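Local structure of sphingomyelinase-c (Listeria ivanovii, 1ZWX) at residues A[18-23]-A[62-67]; A[39-44]-A[286-291]; A[218-223]-A[262-267]; A[271-276]-A[282-287]. The protein belongs to the DNase I-like superfamily of endonucleases, exonucleases and phosphatases, whose fold is an alpha/beta sandwich built round two mixed beta-sheets. All blocks are in the same frame, centred on the assembly; numbering follows the deposited sequence.

Contact 1: A[18-23]-A[62-67]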
loop_
_atom_site.group_PDB
_atom_site.type_symbol
_atom_site.label_atom_id
_atom_site.label_comp_id
_atom_site.label_asym_id
_atom_site.label_seq_id
_atom_site.Cartn_x
_atom_site.Cartn_y
_atom_site.Cartn_z
ATOM N N VAL A 18 1.116 6.437 -2.148
ATOM C CA VAL A 18 1.282 7.589 -3.036
ATOM C C VAL A 18 1.031 8.957 -2.343
ATOM O O VAL A 18 1.152 10.006 -2.984
ATOM C CB VAL A 18 0.372 7.476 -4.296
ATOM C CG1 VAL A 18 0.833 6.269 -5.176
ATOM C CG2 VAL A 18 -1.060 7.318 -3.919
ATOM N N TYR A 19 0.685 8.937 -1.059
ATOM C CA TYR A 19 0.582 10.194 -0.308
ATOM C C TYR A 19 -0.281 11.243 -1.026
ATOM O O TYR A 19 0.225 12.318 -1.390
ATOM C CB TYR A 19 1.992 10.738 -0.097
ATOM C CG TYR A 19 2.090 11.984 0.766
ATOM C CD1 TYR A 19 1.380 12.082 1.952
ATOM C CD2 TYR A 19 2.944 13.013 0.424
ATOM C CE1 TYR A 19 1.475 13.207 2.775
ATOM C CE2 TYR A 19 3.073 14.145 1.250
ATOM C CZ TYR A 19 2.336 14.226 2.429
ATOM O OH TYR A 19 2.433 15.351 3.260
ATOM N N LEU A 20 -1.566 10.932 -1.218
ATOM C CA LEU A 20 -2.566 11.864 -1.773
ATOM C C LEU A 20 -3.570 12.247 -0.693
ATOM O O LEU A 20 -4.714 11.776 -0.634
ATOM C CB LEU A 20 -3.262 11.309 -3.033
ATOM C CG LEU A 20 -2.323 10.968 -4.226
ATOM C CD1 LEU A 20 -3.125 10.253 -5.327
ATOM C CD2 LEU A 20 -1.459 12.141 -4.846
ATOM N N PHE A 21 -3.101 13.115 0.198
ATOM C CA PHE A 21 -3.955 13.611 1.275
ATOM C C PHE A 21 -5.073 14.496 0.766
ATOM O O PHE A 21 -4.978 15.078 -0.321
ATOM C CB PHE A 21 -3.092 14.360 2.281
ATOM C CG PHE A 21 -2.440 13.462 3.317
ATOM C CD1 PHE A 21 -2.230 12.088 3.071
ATOM C CD2 PHE A 21 -2.016 14.000 4.550
ATOM C CE1 PHE A 21 -1.606 11.263 4.052
ATOM C CE2 PHE A 21 -1.414 13.190 5.525
ATOM C CZ PHE A 21 -1.192 11.811 5.261
ATOM N N SER A 22 -6.142 14.583 1.553
ATOM C CA SER A 22 -7.269 15.480 1.271
ATOM C C SER A 22 -6.809 16.899 0.903
ATOM O O SER A 22 -6.089 17.511 1.665
ATOM C CB SER A 22 -8.153 15.572 2.513
ATOM O OG SER A 22 -8.955 16.736 2.473
ATOM N N ARG A 23 -7.240 17.408 -0.253
ATOM C CA ARG A 23 -6.852 18.767 -0.685
ATOM C C ARG A 23 -7.655 19.817 0.111
ATOM O O ARG A 23 -7.288 20.998 0.141
ATOM C CB ARG A 23 -7.071 18.955 -2.197
ATOM C CG ARG A 23 -6.011 18.262 -3.109
ATOM C CD ARG A 23 -6.418 18.327 -4.606
ATOM N NE ARG A 23 -7.829 18.031 -4.782
ATOM C CZ ARG A 23 -8.699 18.787 -5.444
ATOM N NH1 ARG A 23 -8.310 19.901 -6.077
ATOM N NH2 ARG A 23 -9.957 18.420 -5.467
ATOM N N HIS A 62 -9.224 9.705 -7.896
ATOM C CA HIS A 62 -9.974 9.449 -9.141
ATOM C C HIS A 62 -9.112 9.690 -10.369
ATOM O O HIS A 62 -9.054 8.844 -11.274
ATOM C CB HIS A 62 -11.274 10.249 -9.185
ATOM C CG HIS A 62 -12.019 10.121 -10.481
ATOM N ND1 HIS A 62 -11.935 11.067 -11.486
ATOM C CD2 HIS A 62 -12.850 9.153 -10.946
ATOM C CE1 HIS A 62 -12.689 10.692 -12.506
ATOM N NE2 HIS A 62 -13.264 9.542 -12.201
ATOM N N ARG A 63 -8.386 10.804 -10.400
ATOM C CA ARG A 63 -7.474 11.041 -11.497
ATOM C C ARG A 63 -6.422 9.947 -11.677
ATOM O O ARG A 63 -6.182 9.464 -12.821
ATOM C CB ARG A 63 -6.805 12.418 -11.411
ATOM C CG ARG A 63 -5.841 12.639 -12.576
ATOM C CD ARG A 63 -5.157 13.961 -12.513
ATOM N NE ARG A 63 -6.049 15.012 -12.976
ATOM C CZ ARG A 63 -5.664 16.264 -13.214
ATOM N NH1 ARG A 63 -4.401 16.620 -13.027
ATOM N NH2 ARG A 63 -6.557 17.158 -13.622
ATOM N N LEU A 64 -5.751 9.569 -10.593
ATOM C CA LEU A 64 -4.699 8.560 -10.681
ATOM C C LEU A 64 -5.271 7.235 -11.211
ATOM O O LEU A 64 -4.699 6.631 -12.116
ATOM C CB LEU A 64 -4.037 8.343 -9.311
ATOM C CG LEU A 64 -3.044 7.190 -9.219
ATOM C CD1 LEU A 64 -1.898 7.296 -10.224
ATOM C CD2 LEU A 64 -2.520 7.142 -7.798
ATOM N N LEU A 65 -6.381 6.800 -10.641
ATOM C CA LEU A 65 -6.978 5.526 -11.007
ATOM C C LEU A 65 -7.420 5.585 -12.473
ATOM O O LEU A 65 -7.259 4.642 -13.234
ATOM C CB LEU A 65 -8.156 5.222 -10.093
ATOM C CG LEU A 65 -7.667 4.842 -8.669
ATOM C CD1 LEU A 65 -8.832 4.830 -7.754
ATOM C CD2 LEU A 65 -6.990 3.477 -8.753
ATOM N N ASN A 66 -7.929 6.739 -12.871
ATOM C CA ASN A 66 -8.251 6.956 -14.280
ATOM C C ASN A 66 -7.084 6.920 -15.245
ATOM O O ASN A 66 -7.164 6.259 -16.298
ATOM C CB ASN A 66 -9.082 8.215 -14.442
ATOM C CG ASN A 66 -10.474 7.886 -14.784
ATOM O OD1 ASN A 66 -11.338 7.745 -13.915
ATOM N ND2 ASN A 66 -10.699 7.663 -16.068
ATOM N N ASN A 67 -6.003 7.596 -14.880
ATOM C CA ASN A 67 -4.761 7.560 -15.621
ATOM C C ASN A 67 -4.201 6.148 -15.767
ATOM O O ASN A 67 -3.421 5.878 -16.690
ATOM C CB ASN A 67 -3.682 8.395 -14.924
ATOM C CG ASN A 67 -3.950 9.905 -14.976
ATOM O OD1 ASN A 67 -4.825 10.352 -15.687
ATOM N ND2 ASN A 67 -3.190 10.685 -14.184
#

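Contact 2: A[39-44]-A[286-291]. With PO4 (phosphate ion), chain B.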
loop_
_atom_site.group_PDB
_atom_site.type_symbol
_atom_site.label_atom_id
_atom_site.label_comp_id
_atom_site.label_asym_id
_atom_site.label_seq_id
_atom_site.Cartn_x
_atom_site.Cartn_y
_atom_site.Cartn_z
ATOM N N ALA A 39 1.303 8.043 -12.656
ATOM C CA ALA A 39 0.761 7.175 -13.704
ATOM C C ALA A 39 1.610 7.178 -14.997
ATOM O O ALA A 39 1.561 6.198 -15.775
ATOM C CB ALA A 39 -0.685 7.528 -14.008
ATOM N N GLN A 40 2.392 8.245 -15.198
ATOM C CA GLN A 40 3.328 8.377 -16.345
ATOM C C GLN A 40 4.710 7.795 -16.093
ATOM O O GLN A 40 5.544 7.753 -17.004
ATOM C CB GLN A 40 3.507 9.858 -16.720
ATOM C CG GLN A 40 2.240 10.504 -17.300
ATOM C CD GLN A 40 2.298 12.027 -17.320
ATOM O OE1 GLN A 40 3.320 12.656 -16.995
ATOM N NE2 GLN A 40 1.194 12.624 -17.696
ATOM N N ALA A 41 4.972 7.349 -14.864
ATOM C CA ALA A 41 6.322 6.926 -14.480
ATOM C C ALA A 41 6.586 5.488 -14.963
ATOM O O ALA A 41 5.666 4.665 -15.039
ATOM C CB ALA A 41 6.509 7.002 -12.962
ATOM N N ASP A 42 7.851 5.215 -15.267
ATOM C CA ASP A 42 8.268 3.882 -15.702
ATOM C C ASP A 42 8.021 2.806 -14.650
ATOM O O ASP A 42 7.659 1.670 -15.006
ATOM C CB ASP A 42 9.721 3.901 -16.155
ATOM C CG ASP A 42 9.901 4.601 -17.505
ATOM O OD1 ASP A 42 8.889 4.827 -18.220
ATOM O OD2 ASP A 42 11.060 4.927 -17.847
ATOM N N TYR A 43 8.165 3.152 -13.359
ATOM C CA TYR A 43 7.998 2.139 -12.323
ATOM C C TYR A 43 6.571 1.601 -12.268
ATOM O O TYR A 43 6.339 0.506 -11.754
ATOM C CB TYR A 43 8.486 2.633 -10.948
ATOM C CG TYR A 43 7.490 3.523 -10.211
ATOM C CD1 TYR A 43 6.482 2.967 -9.409
ATOM C CD2 TYR A 43 7.572 4.917 -10.300
ATOM C CE1 TYR A 43 5.573 3.776 -8.730
ATOM C CE2 TYR A 43 6.665 5.736 -9.610
ATOM C CZ TYR A 43 5.671 5.166 -8.840
ATOM O OH TYR A 43 4.768 5.976 -8.165
ATOM N N MET A 44 5.619 2.352 -12.816
ATOM C CA MET A 44 4.225 1.912 -12.853
ATOM C C MET A 44 3.900 0.986 -14.025
ATOM O O MET A 44 2.841 0.377 -14.055
ATOM C CB MET A 44 3.271 3.108 -12.815
ATOM C CG MET A 44 3.159 3.693 -11.401
ATOM S SD MET A 44 2.267 2.532 -10.319
ATOM C CE MET A 44 1.943 3.547 -8.864
ATOM N N GLN A 286 10.933 16.816 -5.872
ATOM C CA GLN A 286 11.344 15.906 -6.936
ATOM C C GLN A 286 11.062 14.433 -6.577
ATOM O O GLN A 286 11.788 13.515 -7.019
ATOM C CB GLN A 286 12.832 16.112 -7.205
ATOM C CG GLN A 286 13.674 15.929 -5.978
ATOM C CD GLN A 286 15.148 16.071 -6.259
ATOM O OE1 GLN A 286 15.988 15.582 -5.498
ATOM N NE2 GLN A 286 15.475 16.743 -7.357
ATOM N N ASP A 287 10.006 14.221 -5.790
ATOM C CA ASP A 287 9.560 12.880 -5.443
ATOM C C ASP A 287 8.109 12.699 -5.756
ATOM O O ASP A 287 7.346 13.674 -5.794
ATOM C CB ASP A 287 9.923 12.515 -3.999
ATOM C CG ASP A 287 11.433 12.353 -3.803
ATOM O OD1 ASP A 287 12.109 13.346 -3.411
ATOM O OD2 ASP A 287 11.971 11.229 -4.035
ATOM N N PHE A 288 7.726 11.444 -6.037
ATOM C CA PHE A 288 6.351 11.086 -6.381
ATOM C C PHE A 288 5.462 11.076 -5.146
ATOM O O PHE A 288 4.243 11.270 -5.242
ATOM C CB PHE A 288 6.304 9.665 -6.985
ATOM C CG PHE A 288 7.017 9.543 -8.327
ATOM C CD1 PHE A 288 8.263 8.956 -8.412
ATOM C CD2 PHE A 288 6.426 10.026 -9.486
ATOM C CE1 PHE A 288 8.938 8.851 -9.654
ATOM C CE2 PHE A 288 7.101 9.929 -10.731
ATOM C CZ PHE A 288 8.329 9.341 -10.804
ATOM N N SER A 289 6.080 10.788 -4.009
ATOM C CA SER A 289 5.374 10.595 -2.743
ATOM C C SER A 289 6.400 10.695 -1.616
ATOM O O SER A 289 7.612 10.753 -1.882
ATOM C CB SER A 289 4.679 9.219 -2.738
ATOM O OG SER A 289 4.430 8.770 -1.419
ATOM N N ASP A 290 5.941 10.708 -0.367
ATOM C CA ASP A 290 6.877 10.672 0.745
ATOM C C ASP A 290 7.361 9.256 1.066
ATOM O O ASP A 290 8.279 9.091 1.888
ATOM C CB ASP A 290 6.324 11.410 1.990
ATOM C CG ASP A 290 5.091 10.741 2.615
ATOM O OD1 ASP A 290 4.446 9.853 2.006
ATOM O OD2 ASP A 290 4.742 11.152 3.759
ATOM N N HIS A 291 6.729 8.239 0.447
ATOM C CA HIS A 291 7.211 6.849 0.537
ATOM C C HIS A 291 7.797 6.485 -0.816
ATOM O O HIS A 291 7.307 6.956 -1.845
ATOM C CB HIS A 291 6.094 5.845 0.825
ATOM C CG HIS A 291 5.568 5.880 2.228
ATOM N ND1 HIS A 291 5.774 4.851 3.124
ATOM C CD2 HIS A 291 4.829 6.813 2.885
ATOM C CE1 HIS A 291 5.201 5.154 4.279
ATOM N NE2 HIS A 291 4.616 6.335 4.161
HETATM P P PO4 B . 2.449 8.458 6.831
HETATM O O1 PO4 B . 3.164 9.701 7.338
HETATM O O2 PO4 B . 3.012 8.056 5.493
HETATM O O3 PO4 B . 2.706 7.294 7.772
HETATM O O4 PO4 B . 0.970 8.778 6.719
#

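Contact 3: A[218-223]-A[262-267]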
loop_
_atom_site.group_PDB
_atom_site.type_symbol
_atom_site.label_atom_id
_atom_site.label_comp_id
_atom_site.label_asym_id
_atom_site.label_seq_id
_atom_site.Cartn_x
_atom_site.Cartn_y
_atom_site.Cartn_z
ATOM N N ALA A 218 13.268 -13.138 0.044
ATOM C CA ALA A 218 14.617 -13.689 -0.105
ATOM C C ALA A 218 15.696 -12.614 -0.225
ATOM O O ALA A 218 15.478 -11.557 -0.853
ATOM C CB ALA A 218 14.675 -14.629 -1.318
ATOM N N ASN A 219 16.867 -12.905 0.353
ATOM C CA ASN A 219 18.007 -11.991 0.355
ATOM C C ASN A 219 17.564 -10.556 0.633
ATOM O O ASN A 219 17.854 -9.639 -0.144
ATOM C CB ASN A 219 18.781 -12.074 -0.968
ATOM N N PHE A 220 16.851 -10.383 1.743
ATOM C CA PHE A 220 16.218 -9.108 2.070
ATOM C C PHE A 220 17.235 -8.059 2.478
ATOM O O PHE A 220 18.088 -8.324 3.317
ATOM C CB PHE A 220 15.194 -9.285 3.190
ATOM C CG PHE A 220 14.212 -8.156 3.278
ATOM C CD1 PHE A 220 13.149 -8.078 2.378
ATOM C CD2 PHE A 220 14.377 -7.140 4.219
ATOM C CE1 PHE A 220 12.232 -7.020 2.443
ATOM C CE2 PHE A 220 13.482 -6.066 4.282
ATOM C CZ PHE A 220 12.403 -6.015 3.396
ATOM N N ASN A 221 17.146 -6.873 1.884
ATOM C CA ASN A 221 17.980 -5.755 2.314
ATOM C C ASN A 221 17.204 -4.673 3.094
ATOM O O ASN A 221 16.521 -3.813 2.512
ATOM C CB ASN A 221 18.737 -5.153 1.136
ATOM C CG ASN A 221 19.690 -4.054 1.553
ATOM O OD1 ASN A 221 20.156 -3.285 0.719
ATOM N ND2 ASN A 221 19.990 -3.977 2.838
ATOM N N GLY A 222 17.336 -4.737 4.415
ATOM C CA GLY A 222 16.664 -3.817 5.322
ATOM C C GLY A 222 17.384 -2.498 5.526
ATOM O O GLY A 222 16.808 -1.575 6.091
ATOM N N GLN A 223 18.642 -2.412 5.078
ATOM C CA GLN A 223 19.420 -1.162 5.150
ATOM C C GLN A 223 18.787 -0.077 4.280
ATOM O O GLN A 223 19.017 1.116 4.470
ATOM C CB GLN A 223 20.888 -1.401 4.783
ATOM N N TRP A 262 11.135 -15.343 -3.731
ATOM C CA TRP A 262 10.342 -14.078 -3.714
ATOM C C TRP A 262 11.161 -12.945 -3.101
ATOM O O TRP A 262 11.810 -13.125 -2.049
ATOM C CB TRP A 262 9.050 -14.270 -2.945
ATOM C CG TRP A 262 8.211 -13.034 -2.843
ATOM C CD1 TRP A 262 8.006 -12.265 -1.723
ATOM C CD2 TRP A 262 7.428 -12.440 -3.887
ATOM N NE1 TRP A 262 7.144 -11.247 -2.003
ATOM C CE2 TRP A 262 6.771 -11.315 -3.321
ATOM C CE3 TRP A 262 7.210 -12.750 -5.243
ATOM C CZ2 TRP A 262 5.934 -10.484 -4.071
ATOM C CZ3 TRP A 262 6.370 -11.942 -5.984
ATOM C CH2 TRP A 262 5.740 -10.813 -5.398
ATOM N N HIS A 263 11.166 -11.809 -3.796
ATOM C CA HIS A 263 12.036 -10.674 -3.501
ATOM C C HIS A 263 11.188 -9.412 -3.378
ATOM O O HIS A 263 10.080 -9.379 -3.903
ATOM C CB HIS A 263 13.048 -10.486 -4.629
ATOM C CG HIS A 263 13.925 -11.685 -4.839
ATOM N ND1 HIS A 263 15.089 -11.887 -4.125
ATOM C CD2 HIS A 263 13.772 -12.774 -5.626
ATOM C CE1 HIS A 263 15.631 -13.037 -4.487
ATOM N NE2 HIS A 263 14.852 -13.594 -5.396
ATOM N N ASN A 264 11.733 -8.414 -2.671
ATOM C CA ASN A 264 11.247 -7.033 -2.668
ATOM C C ASN A 264 12.424 -6.148 -3.023
ATOM O O ASN A 264 13.525 -6.403 -2.576
ATOM C CB ASN A 264 10.749 -6.601 -1.277
ATOM C CG ASN A 264 9.360 -7.070 -0.971
ATOM O OD1 ASN A 264 8.753 -6.642 0.022
ATOM N ND2 ASN A 264 8.831 -7.974 -1.802
ATOM N N LYS A 265 12.178 -5.095 -3.798
ATOM C CA LYS A 265 13.159 -4.067 -4.083
ATOM C C LYS A 265 12.498 -2.696 -3.899
ATOM O O LYS A 265 11.421 -2.444 -4.440
ATOM C CB LYS A 265 13.691 -4.180 -5.536
ATOM C CG LYS A 265 14.749 -3.115 -5.848
ATOM C CD LYS A 265 15.664 -3.438 -7.001
ATOM C CE LYS A 265 16.965 -2.617 -6.889
ATOM N N VAL A 266 13.169 -1.829 -3.149
ATOM C CA VAL A 266 12.738 -0.452 -2.951
ATOM C C VAL A 266 13.271 0.360 -4.128
ATOM O O VAL A 266 14.470 0.292 -4.445
ATOM C CB VAL A 266 13.301 0.134 -1.624
ATOM C CG1 VAL A 266 12.831 1.585 -1.423
ATOM C CG2 VAL A 266 12.909 -0.722 -0.447
ATOM N N LEU A 267 12.380 1.103 -4.781
ATOM C CA LEU A 267 12.757 1.965 -5.889
ATOM C C LEU A 267 12.900 3.415 -5.434
ATOM O O LEU A 267 11.936 4.031 -4.980
ATOM C CB LEU A 267 11.732 1.845 -7.023
ATOM C CG LEU A 267 11.321 0.407 -7.368
ATOM C CD1 LEU A 267 10.076 0.414 -8.256
ATOM C CD2 LEU A 267 12.491 -0.376 -8.024
HETATM O O HOH W 1 14.048 -9.156 -1.090
HETATM O O HOH W 2 16.774 -9.475 -3.138
HETATM O O HOH W 3 15.645 -6.593 -0.333
#

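Contact 4: A[271-276]-A[282-287]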
loop_
_atom_site.group_PDB
_atom_site.type_symbol
_atom_site.label_atom_id
_atom_site.label_comp_id
_atom_site.label_asym_id
_atom_site.label_seq_id
_atom_site.Cartn_x
_atom_site.Cartn_y
_atom_site.Cartn_z
ATOM N N SER A 271 10.958 11.807 -9.154
ATOM C CA SER A 271 10.008 12.285 -10.131
ATOM C C SER A 271 10.642 13.427 -10.945
ATOM O O SER A 271 11.703 13.923 -10.579
ATOM C CB SER A 271 8.746 12.785 -9.417
ATOM O OG SER A 271 8.964 14.034 -8.773
ATOM N N PRO A 272 9.986 13.858 -12.042
ATOM C CA PRO A 272 10.338 15.157 -12.622
ATOM C C PRO A 272 10.113 16.252 -11.560
ATOM O O PRO A 272 9.267 16.076 -10.662
ATOM C CB PRO A 272 9.319 15.314 -13.749
ATOM C CG PRO A 272 8.964 13.918 -14.143
ATOM C CD PRO A 272 8.921 13.191 -12.810
ATOM N N GLN A 273 10.875 17.345 -11.639
ATOM C CA GLN A 273 10.711 18.453 -10.698
ATOM C C GLN A 273 9.295 18.983 -10.798
ATOM O O GLN A 273 8.734 19.097 -11.891
ATOM C CB GLN A 273 11.663 19.605 -11.017
ATOM C CG GLN A 273 13.073 19.419 -10.532
ATOM C CD GLN A 273 13.492 20.584 -9.655
ATOM O OE1 GLN A 273 13.463 21.753 -10.077
ATOM N NE2 GLN A 273 13.846 20.275 -8.408
ATOM N N TRP A 274 8.715 19.318 -9.643
ATOM C CA TRP A 274 7.414 19.955 -9.615
ATOM C C TRP A 274 7.361 20.963 -8.461
ATOM O O TRP A 274 8.101 20.843 -7.489
ATOM C CB TRP A 274 6.262 18.931 -9.548
ATOM C CG TRP A 274 6.358 18.007 -8.347
ATOM C CD1 TRP A 274 7.040 16.821 -8.257
ATOM C CD2 TRP A 274 5.755 18.220 -7.066
ATOM N NE1 TRP A 274 6.890 16.286 -6.994
ATOM C CE2 TRP A 274 6.105 17.121 -6.248
ATOM C CE3 TRP A 274 4.942 19.234 -6.533
ATOM C CZ2 TRP A 274 5.685 17.013 -4.915
ATOM C CZ3 TRP A 274 4.509 19.115 -5.225
ATOM C CH2 TRP A 274 4.884 18.017 -4.428
ATOM N N SER A 275 6.474 21.936 -8.595
ATOM C CA SER A 275 6.405 23.079 -7.673
ATOM C C SER A 275 4.983 23.395 -7.257
ATOM O O SER A 275 4.027 23.215 -8.015
ATOM C CB SER A 275 7.008 24.340 -8.342
ATOM O OG SER A 275 8.434 24.232 -8.392
ATOM N N VAL A 276 4.855 23.902 -6.043
ATOM C CA VAL A 276 3.560 24.346 -5.528
ATOM C C VAL A 276 3.773 25.714 -4.872
ATOM O O VAL A 276 4.901 26.070 -4.547
ATOM C CB VAL A 276 2.980 23.328 -4.505
ATOM C CG1 VAL A 276 2.570 22.039 -5.200
ATOM C CG2 VAL A 276 4.001 23.004 -3.426
ATOM N N THR A 282 7.132 29.713 -3.139
ATOM C CA THR A 282 7.168 28.545 -4.019
ATOM C C THR A 282 7.952 27.446 -3.358
ATOM O O THR A 282 8.988 27.700 -2.753
ATOM C CB THR A 282 7.763 28.905 -5.420
ATOM O OG1 THR A 282 6.849 29.770 -6.088
ATOM C CG2 THR A 282 7.921 27.635 -6.314
ATOM N N TYR A 283 7.438 26.217 -3.441
ATOM C CA TYR A 283 8.132 25.036 -2.883
ATOM C C TYR A 283 8.300 24.052 -4.037
ATOM O O TYR A 283 7.374 23.832 -4.799
ATOM C CB TYR A 283 7.283 24.390 -1.765
ATOM C CG TYR A 283 7.056 25.347 -0.607
ATOM C CD1 TYR A 283 6.017 26.269 -0.634
ATOM C CD2 TYR A 283 7.921 25.346 0.486
ATOM C CE1 TYR A 283 5.849 27.204 0.426
ATOM C CE2 TYR A 283 7.759 26.260 1.552
ATOM C CZ TYR A 283 6.714 27.171 1.504
ATOM O OH TYR A 283 6.531 28.053 2.550
ATOM N N THR A 284 9.485 23.492 -4.145
ATOM C CA THR A 284 9.845 22.664 -5.299
ATOM C C THR A 284 10.297 21.310 -4.802
ATOM O O THR A 284 11.099 21.210 -3.893
ATOM C CB THR A 284 10.954 23.341 -6.122
ATOM O OG1 THR A 284 10.466 24.602 -6.571
ATOM C CG2 THR A 284 11.349 22.501 -7.367
ATOM N N TYR A 285 9.762 20.257 -5.419
ATOM C CA TYR A 285 10.074 18.903 -4.972
ATOM C C TYR A 285 10.416 18.005 -6.165
ATOM O O TYR A 285 10.165 18.375 -7.316
ATOM C CB TYR A 285 8.863 18.305 -4.244
ATOM C CG TYR A 285 8.434 19.094 -3.028
ATOM C CD1 TYR A 285 7.342 19.964 -3.081
ATOM C CD2 TYR A 285 9.152 18.996 -1.836
ATOM C CE1 TYR A 285 6.957 20.707 -1.931
ATOM C CE2 TYR A 285 8.775 19.740 -0.687
ATOM C CZ TYR A 285 7.678 20.572 -0.755
ATOM O OH TYR A 285 7.321 21.283 0.384
ATOM N N GLN A 286 10.933 16.816 -5.872
ATOM C CA GLN A 286 11.344 15.906 -6.936
ATOM C C GLN A 286 11.062 14.433 -6.577
ATOM O O GLN A 286 11.788 13.515 -7.019
ATOM C CB GLN A 286 12.832 16.112 -7.205
ATOM C CG GLN A 286 13.674 15.929 -5.978
ATOM C CD GLN A 286 15.148 16.071 -6.259
ATOM O OE1 GLN A 286 15.988 15.582 -5.498
ATOM N NE2 GLN A 286 15.475 16.743 -7.357
ATOM N N ASP A 287 10.006 14.221 -5.790
ATOM C CA ASP A 287 9.560 12.880 -5.443
ATOM C C ASP A 287 8.109 12.699 -5.756
ATOM O O ASP A 287 7.346 13.674 -5.794
ATOM C CB ASP A 287 9.923 12.515 -3.999
ATOM C CG ASP A 287 11.433 12.353 -3.803
ATOM O OD1 ASP A 287 12.109 13.346 -3.411
ATOM O OD2 ASP A 287 11.971 11.229 -4.035
#

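Contact 1: A[18-23]-A[62-67]
Val-18 and Leu-64 meet where helix 58-67 packs on a face of the sheet containing strand 12-20, a helix-on-sheet layer of the alpha/beta sandwich. Val-18 CG2 stands between its own backbone N and carbonyl carbon (chi1 of CG1 -66°) and meets Leu-64 CD2 tip to tip at 4.1 Å. A compact branched residue suits this buried position, since Ile-38 of helix 31-39 also presses on it. Tyr-19 turns to the other face, toward Ser-289 and Asp-290, and the next residue, Leu-20, faces the helix again as Val-18 does. Leu-20 crosses Leu-64 at about a right angle. From the helix, Leu-64 reaches toward the strand with CG anti to its backbone N (chi1 172°), and it also touches Leu-52 of the adjacent strand 49-55. Beyond the strand, Arg-23 forms a salt bridge through NE to Asp-57, just ahead of the helix. Both strand residues converge on a single methyl: besides Val-18, Leu-64 CD2 touches Leu-20 CD1 at 4.0 Å.

Contact 2: A[39-44]-A[286-291]
An aromatic pair, Tyr-43 against the buried Phe-288, lies at the base of the loop that carries the phosphate-binding His-291. The pair is edge-to-face (T-shaped): Tyr-43 points the CE2 corner of its ring over the centre of one Phe-288 face, with CE2 3.8 Å from Phe-288 CD1. The ring centroids are 5.2 Å apart and the planes 66° from each other. Tyr-43 reaches this place because its CG sits between the backbone N and carbonyl carbon (chi1 80°), which turns the ring toward the loop and lets Met-44 CG lie over one of its faces. Ala-41 adds a small apolar contact, its CB 3.7 Å from Phe-288 CZ; its single methyl fits close against the far end of the ring. Ile-38 of helix 31-39 also touches both aromatic residues. Further along the loop, the backbone N of His-291 gives an almost straight bond to Ser-289 OG (3.0 Å), an ST turn that fixes the bend; the same hydroxyl is bonded to Asn-17 O. The imidazole is held at both nitrogens: ND1 bonds Asp-248 OD1, while NE2 donates to phosphate O2 at 2.7 Å (154°), the oxygen lying at the ring edge near its plane. Ser-289, Asp-290 and His-291 spell the Ser-Asp-His sequence characteristic of the DNase I-like superfamily.

Contact 3: A[218-223]-A[262-267]
Trp-262 O accepts the backbone N of Ala-218 at 2.6 Å, nearly along the C=O axis, and so ties a loop to strand 262-266, an outermost strand of one of the two six-stranded sheets of the sandwich. The Trp-262 indole turns the other way, into the interior, where NE1 bonds Ile-250 O of strand 248-252 in the second sheet. His-263 comes next and lies partly exposed beside Ala-218. Its ND1 makes a weak bond to Ala-218 O (3.3 Å), its CE1 rests 3.7 Å from Ala-218 CB, and NE2 is satisfied by Ser-261 OG. A water joins ND1 to Asn-219 O as well, so this ring suits a border between protein and solvent. Asn-264 points its CB toward the loop, 4.0 Å from Phe-220 CE1, with the phenyl and amide planes 58° apart. An amide serves well here because both its ends are used inside the protein: OD1 takes Ile-250 N, and ND2 folds back to His-263 O, coming from above that carbonyl's plane. The backbone of Asn-264 meets the loop through solvent. Its N donates to a water (2.9 Å) that also bonds Ala-218 O at 2.8 Å. A further water receives Asn-221 N at 2.7 Å and donates to Asn-264 O at 3.1 Å.

Contact 4: A[271-276]-A[282-287]
Tyr-285 pushes its CB onto one face of the Trp-274 indole, a CH-pi contact 3.9 Å from the centroid of the six-membered ring. The phenol then slants outward from the indole, the planes 40° apart, with Tyr-285 CD1 3.4 Å from Trp-274 CH2. With CG between backbone N and carbonyl carbon (chi1 57°), the indole leans across its partner strand, and NE1 donates to Asp-287 O at 2.9 Å in the ring plane. On the same face, Val-276 CG2 rests against both Tyr-283 CB (3.9 Å) and the edge of the Tyr-285 ring at CE1 (4.0 Å), in the shallow notch between these two side chains, where a branched residue suits. The frame is an antiparallel beta hairpin, in which Trp-274 with Tyr-285 and Val-276 with Tyr-283 are hydrogen-bonded pairs. Its reverse face is polar and exposed, as suits hydroxyls and amides: Ser-275 OG and Thr-284 OG1 share a bond of 2.8 Å, and the Thr-284 CG2 bump nestles against the bent Gln-273 side chain, 3.5 Å from NE2.

In the fold
From the N terminus, contact 1 closes a loop of 38 residues, bringing helix 58-67 back onto strand 12-20. Contact 2 starts within that loop, at 39-44, and ends far along the chain at 286-291, so the two cross; they also touch, through Asn-67 with Ala-39 and Tyr-19 with Ser-289. Contact 3 is nested inside the long loop of contact 2 and brings a surface loop to the outermost strand 262-266, in the same sheet as strand 12-20; Leu-267 meets Tyr-43. Contact 4 is a local hairpin closure that shares Gln-286 and Asp-287 with contact 2, and Phe-288 packs on Ser-271. Contacts 3 and 4, about 28 Å apart between centres, follow in series.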